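Acyl-coa oxidase (Arabidopsis thaliana, PDB 1W07) oxidises long- and medium-chain acyl-CoAs to 2-trans-enoyl-CoAs with FAD and molecular oxygen, releasing hydrogen peroxide in peroxisomal beta-oxidation. Local coordinates at residues E10-K22 / Q595-N608. The protein carries 1 engineered substitution. Sequence-based numbering, arbitrary orientation.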
loop_
_atom_site.group_PDB
_atom_site.type_symbol
_atom_site.label_atom_id
_atom_site.label_comp_id
_atom_site.label_asym_id
_atom_site.label_seq_id
_atom_site.Cartn_x
_atom_site.Cartn_y
_atom_site.Cartn_z
ATOM N N GLU B 10 17.072 7.495 -24.236
ATOM C CA GLU B 10 15.644 7.230 -24.042
ATOM C C GLU B 10 14.825 8.409 -24.564
ATOM O O GLU B 10 13.816 8.232 -25.239
ATOM C CB GLU B 10 15.331 7.008 -22.554
ATOM C CG GLU B 10 15.713 5.632 -22.050
ATOM C CD GLU B 10 15.017 4.522 -22.825
ATOM O OE1 GLU B 10 13.835 4.705 -23.161
ATOM O OE2 GLU B 10 15.643 3.473 -23.092
ATOM N N ARG B 11 15.278 9.615 -24.247
ATOM C CA ARG B 11 14.587 10.811 -24.684
ATOM C C ARG B 11 14.642 10.968 -26.208
ATOM O O ARG B 11 13.762 11.591 -26.811
ATOM C CB ARG B 11 15.171 12.041 -23.979
ATOM C CG ARG B 11 15.094 11.916 -22.444
ATOM C CD ARG B 11 15.147 13.252 -21.684
ATOM N NE ARG B 11 14.570 13.083 -20.341
ATOM C CZ ARG B 11 15.258 12.828 -19.230
ATOM N NH1 ARG B 11 16.589 12.728 -19.248
ATOM N NH2 ARG B 11 14.605 12.606 -18.094
ATOM N N ASN B 12 15.662 10.396 -26.841
ATOM C CA ASN B 12 15.768 10.485 -28.289
ATOM C C ASN B 12 14.865 9.455 -28.954
ATOM O O ASN B 12 14.630 9.518 -30.150
ATOM C CB ASN B 12 17.216 10.302 -28.755
ATOM C CG ASN B 12 18.072 11.528 -28.492
ATOM O OD1 ASN B 12 17.557 12.642 -28.389
ATOM N ND2 ASN B 12 19.385 11.333 -28.406
ATOM N N LYS B 13 14.342 8.510 -28.175
ATOM C CA LYS B 13 13.444 7.509 -28.740
ATOM C C LYS B 13 12.029 8.053 -28.906
ATOM O O LYS B 13 11.205 7.450 -29.595
ATOM C CB LYS B 13 13.380 6.270 -27.857
ATOM C CG LYS B 13 14.625 5.420 -27.903
ATOM C CD LYS B 13 14.483 4.277 -26.918
ATOM C CE LYS B 13 15.753 3.444 -26.810
ATOM N NZ LYS B 13 15.627 2.405 -25.739
ATOM N N ALA B 14 11.752 9.188 -28.268
ATOM C CA ALA B 14 10.423 9.797 -28.325
ATOM C C ALA B 14 9.941 9.978 -29.753
ATOM O O ALA B 14 10.695 10.424 -30.616
ATOM C CB ALA B 14 10.433 11.149 -27.605
ATOM N N GLU B 15 8.679 9.628 -29.987
ATOM C CA GLU B 15 8.058 9.757 -31.302
ATOM C C GLU B 15 7.039 10.891 -31.292
ATOM O O GLU B 15 6.089 10.900 -32.069
ATOM C CB GLU B 15 7.382 8.437 -31.696
ATOM C CG GLU B 15 8.371 7.280 -31.743
ATOM C CD GLU B 15 7.702 5.943 -31.919
ATOM O OE1 GLU B 15 6.598 5.754 -31.360
ATOM O OE2 GLU B 15 8.294 5.068 -32.586
ATOM N N PHE B 16 7.245 11.852 -30.399
ATOM C CA PHE B 16 6.352 13.007 -30.294
ATOM C C PHE B 16 7.166 14.118 -29.621
ATOM O O PHE B 16 8.146 13.820 -28.935
ATOM C CB PHE B 16 5.114 12.635 -29.462
ATOM C CG PHE B 16 5.400 12.457 -28.002
ATOM C CD1 PHE B 16 5.128 13.480 -27.100
ATOM C CD2 PHE B 16 5.988 11.283 -27.526
ATOM C CE1 PHE B 16 5.438 13.344 -25.740
ATOM C CE2 PHE B 16 6.298 11.137 -26.170
ATOM C CZ PHE B 16 6.021 12.172 -25.280
ATOM N N ASP B 17 6.791 15.383 -29.837
ATOM C CA ASP B 17 7.530 16.494 -29.231
ATOM C C ASP B 17 7.035 16.744 -27.817
ATOM O O ASP B 17 5.904 17.192 -27.606
ATOM C CB ASP B 17 7.409 17.773 -30.065
ATOM C CG ASP B 17 8.291 17.749 -31.326
ATOM O OD1 ASP B 17 9.410 17.210 -31.258
ATOM O OD2 ASP B 17 7.872 18.292 -32.361
ATOM N N VAL B 18 7.905 16.440 -26.855
ATOM C CA VAL B 18 7.603 16.574 -25.438
ATOM C C VAL B 18 7.164 17.968 -25.014
ATOM O O VAL B 18 6.282 18.101 -24.169
ATOM C CB VAL B 18 8.823 16.123 -24.561
ATOM C CG1 VAL B 18 10.045 17.009 -24.851
ATOM C CG2 VAL B 18 8.442 16.153 -23.063
ATOM N N GLU B 19 7.770 19.002 -25.588
ATOM C CA GLU B 19 7.414 20.358 -25.215
ATOM C C GLU B 19 5.931 20.652 -25.444
ATOM O O GLU B 19 5.315 21.391 -24.668
ATOM C CB GLU B 19 8.304 21.373 -25.950
ATOM C CG GLU B 19 9.790 21.305 -25.532
ATOM C CD GLU B 19 10.015 21.376 -24.008
ATOM O OE1 GLU B 19 9.571 22.351 -23.365
ATOM O OE2 GLU B 19 10.651 20.458 -23.445
ATOM N N ASP B 20 5.348 20.057 -26.481
ATOM C CA ASP B 20 3.922 20.235 -26.787
ATOM C C ASP B 20 3.067 19.408 -25.831
ATOM O O ASP B 20 1.981 19.833 -25.427
ATOM C CB ASP B 20 3.625 19.812 -28.225
ATOM C CG ASP B 20 4.177 20.797 -29.241
ATOM O OD1 ASP B 20 3.657 21.930 -29.292
ATOM O OD2 ASP B 20 5.133 20.445 -29.963
ATOM N N MET B 21 3.548 18.223 -25.465
ATOM C CA MET B 21 2.814 17.387 -24.519
ATOM C C MET B 21 2.771 18.080 -23.159
ATOM O O MET B 21 1.823 17.898 -22.401
ATOM C CB MET B 21 3.479 16.019 -24.366
ATOM C CG MET B 21 2.644 15.034 -23.556
ATOM S SD MET B 21 1.052 14.686 -24.331
ATOM C CE MET B 21 1.462 13.240 -25.321
ATOM N N LYS B 22 3.808 18.858 -22.840
ATOM C CA LYS B 22 3.861 19.576 -21.559
ATOM C C LYS B 22 2.690 20.537 -21.443
ATOM O O LYS B 22 2.132 20.722 -20.363
ATOM C CB LYS B 22 5.166 20.372 -21.416
ATOM C CG LYS B 22 6.400 19.512 -21.142
ATOM C CD LYS B 22 7.656 20.369 -20.951
ATOM C CE LYS B 22 8.832 19.500 -20.512
ATOM N NZ LYS B 22 10.082 20.293 -20.355
ATOM N N GLN B 595 4.294 -0.110 -28.294
ATOM C CA GLN B 595 4.299 1.186 -28.956
ATOM C C GLN B 595 4.630 2.317 -27.988
ATOM O O GLN B 595 5.298 3.287 -28.349
ATOM C CB GLN B 595 2.944 1.453 -29.610
ATOM C CG GLN B 595 2.697 0.595 -30.831
ATOM C CD GLN B 595 1.276 0.679 -31.338
ATOM O OE1 GLN B 595 0.787 1.754 -31.677
ATOM N NE2 GLN B 595 0.604 -0.464 -31.395
ATOM N N VAL B 596 4.175 2.195 -26.746
ATOM C CA VAL B 596 4.423 3.233 -25.752
ATOM C C VAL B 596 5.826 3.170 -25.171
ATOM O O VAL B 596 6.379 4.195 -24.763
ATOM C CB VAL B 596 3.371 3.153 -24.618
ATOM C CG1 VAL B 596 3.796 4.004 -23.410
ATOM C CG2 VAL B 596 2.042 3.630 -25.159
ATOM N N ARG B 597 6.401 1.970 -25.146
ATOM C CA ARG B 597 7.744 1.754 -24.596
ATOM C C ARG B 597 8.797 2.809 -24.932
ATOM O O ARG B 597 9.449 3.349 -24.033
ATOM C CB ARG B 597 8.261 0.374 -25.016
ATOM C CG ARG B 597 9.785 0.165 -24.848
ATOM C CD ARG B 597 10.241 0.305 -23.412
ATOM N NE ARG B 597 11.698 0.179 -23.309
ATOM C CZ ARG B 597 12.542 1.206 -23.318
ATOM N NH1 ARG B 597 12.083 2.450 -23.413
ATOM N NH2 ARG B 597 13.842 0.987 -23.220
ATOM N N PRO B 598 8.993 3.107 -26.234
ATOM C CA PRO B 598 9.992 4.104 -26.615
ATOM C C PRO B 598 9.615 5.529 -26.233
ATOM O O PRO B 598 10.471 6.418 -26.161
ATOM C CB PRO B 598 10.140 3.889 -28.124
ATOM C CG PRO B 598 8.756 3.449 -28.539
ATOM C CD PRO B 598 8.361 2.501 -27.423
ATOM N N ASN B 599 8.329 5.730 -25.965
ATOM C CA ASN B 599 7.821 7.038 -25.579
ATOM C C ASN B 599 7.698 7.238 -24.077
ATOM O O ASN B 599 7.465 8.356 -23.633
ATOM C CB ASN B 599 6.444 7.251 -26.212
ATOM C CG ASN B 599 6.510 7.271 -27.710
ATOM O OD1 ASN B 599 6.954 8.250 -28.305
ATOM N ND2 ASN B 599 6.091 6.179 -28.334
ATOM N N ALA B 600 7.879 6.167 -23.300
ATOM C CA ALA B 600 7.700 6.204 -21.838
ATOM C C ALA B 600 8.379 7.351 -21.106
ATOM O O ALA B 600 7.706 8.167 -20.469
ATOM C CB ALA B 600 8.118 4.866 -21.192
ATOM N N VAL B 601 9.704 7.409 -21.171
ATOM C CA VAL B 601 10.419 8.455 -20.474
ATOM C C VAL B 601 9.944 9.849 -20.857
ATOM O O VAL B 601 9.745 10.690 -19.986
ATOM C CB VAL B 601 11.927 8.328 -20.697
ATOM C CG1 VAL B 601 12.648 9.561 -20.099
ATOM C CG2 VAL B 601 12.426 7.020 -20.072
ATOM N N ALA B 602 9.768 10.101 -22.152
ATOM C CA ALA B 602 9.301 11.410 -22.609
ATOM C C ALA B 602 7.887 11.678 -22.090
ATOM O O ALA B 602 7.545 12.818 -21.758
ATOM C CB ALA B 602 9.326 11.479 -24.145
ATOM N N LEU B 603 7.056 10.638 -22.008
ATOM C CA LEU B 603 5.692 10.840 -21.508
ATOM C C LEU B 603 5.667 11.308 -20.045
ATOM O O LEU B 603 4.723 11.990 -19.630
ATOM C CB LEU B 603 4.886 9.550 -21.666
ATOM C CG LEU B 603 4.484 9.211 -23.109
ATOM C CD1 LEU B 603 3.858 7.826 -23.177
ATOM C CD2 LEU B 603 3.518 10.268 -23.607
ATOM N N VAL B 604 6.685 10.956 -19.253
ATOM C CA VAL B 604 6.699 11.424 -17.869
ATOM C C VAL B 604 7.439 12.755 -17.765
ATOM O O VAL B 604 7.241 13.507 -16.807
ATOM C CB VAL B 604 7.312 10.378 -16.887
ATOM C CG1 VAL B 604 6.514 9.081 -16.974
ATOM C CG2 VAL B 604 8.825 10.159 -17.148
ATOM N N ASP B 605 8.287 13.056 -18.755
ATOM C CA ASP B 605 9.018 14.326 -18.745
ATOM C C ASP B 605 7.988 15.416 -19.022
ATOM O O ASP B 605 8.155 16.570 -18.621
ATOM C CB ASP B 605 10.097 14.383 -19.835
ATOM C CG ASP B 605 11.268 13.450 -19.574
ATOM O OD1 ASP B 605 11.583 13.154 -18.399
ATOM O OD2 ASP B 605 11.904 13.029 -20.577
ATOM N N ALA B 606 6.916 15.049 -19.717
ATOM C CA ALA B 606 5.858 16.007 -20.037
ATOM C C ALA B 606 5.263 16.637 -18.774
ATOM O O ALA B 606 4.651 17.705 -18.837
ATOM C CB ALA B 606 4.770 15.323 -20.852
ATOM N N PHE B 607 5.433 15.966 -17.636
ATOM C CA PHE B 607 4.915 16.461 -16.353
ATOM C C PHE B 607 5.692 17.715 -15.954
ATOM O O PHE B 607 5.204 18.549 -15.187
ATOM C CB PHE B 607 5.083 15.379 -15.273
ATOM C CG PHE B 607 4.379 14.078 -15.592
ATOM C CD1 PHE B 607 4.818 12.874 -15.047
ATOM C CD2 PHE B 607 3.261 14.063 -16.428
ATOM C CE1 PHE B 607 4.147 11.667 -15.333
ATOM C CE2 PHE B 607 2.587 12.872 -16.720
ATOM C CZ PHE B 607 3.034 11.669 -16.169
ATOM N N ASN B 608 6.910 17.828 -16.482
ATOM C CA ASN B 608 7.759 18.981 -16.213
ATOM C C ASN B 608 8.116 19.187 -14.738
ATOM O O ASN B 608 8.238 20.322 -14.269
ATOM C CB ASN B 608 7.099 20.247 -16.763
ATOM C CG ASN B 608 8.062 21.388 -16.865
ATOM O OD1 ASN B 608 9.154 21.229 -17.402
ATOM N ND2 ASN B 608 7.675 22.551 -16.355
HETATM O O HOH W 1 10.986 8.621 -24.598
HETATM O O HOH W 2 11.390 5.800 -23.112
HETATM O O HOH W 3 5.708 3.450 -30.942
HETATM O O HOH W 4 3.763 20.079 -18.006
#
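E10 OE2 accepts from R597 NH2 at 3.1 Å and, through the opposite face of the carboxylate plane, from K13 NZ at 2.9 Å, making a salt-bridge network that ties the N-terminal segment of this acyl-CoA oxidase to its C-terminal helical region. R597 grips E10 end-on, NH1 and NH2 each meeting one oxygen on its syn side, with nearly straight bonds and planes 31° apart. The carboxylate probably screens the like charges of K13 and R597, and D326 binds R597 NE. With an alanine in place of E10, R597 and K13 would probably face each other without their shared anion. R11 illustrates the alternative, side-on grip: NE reaches D605 OD2 at 2.7 Å and NH2 reaches OD1, while R305 also pairs with D605. Between these charged ends, A602 CB packs against A14 CB and F16 CZ, the latter also touching L603 CD2 at 3.6 Å. The N599 amide bonds both ways with E15: OD1 takes the backbone N-H at 2.8 Å, and ND2 donates to OE1 from above the carboxylate plane. Helices 18-22 and 600-605 cross at -40°, where M21, with CG anti to its own N (chi1 -171°), presses CG tightly on A606 CB at 3.5 Å. Farther along, one water donates to both K22 O and A606 O, the latter at 2.7 Å.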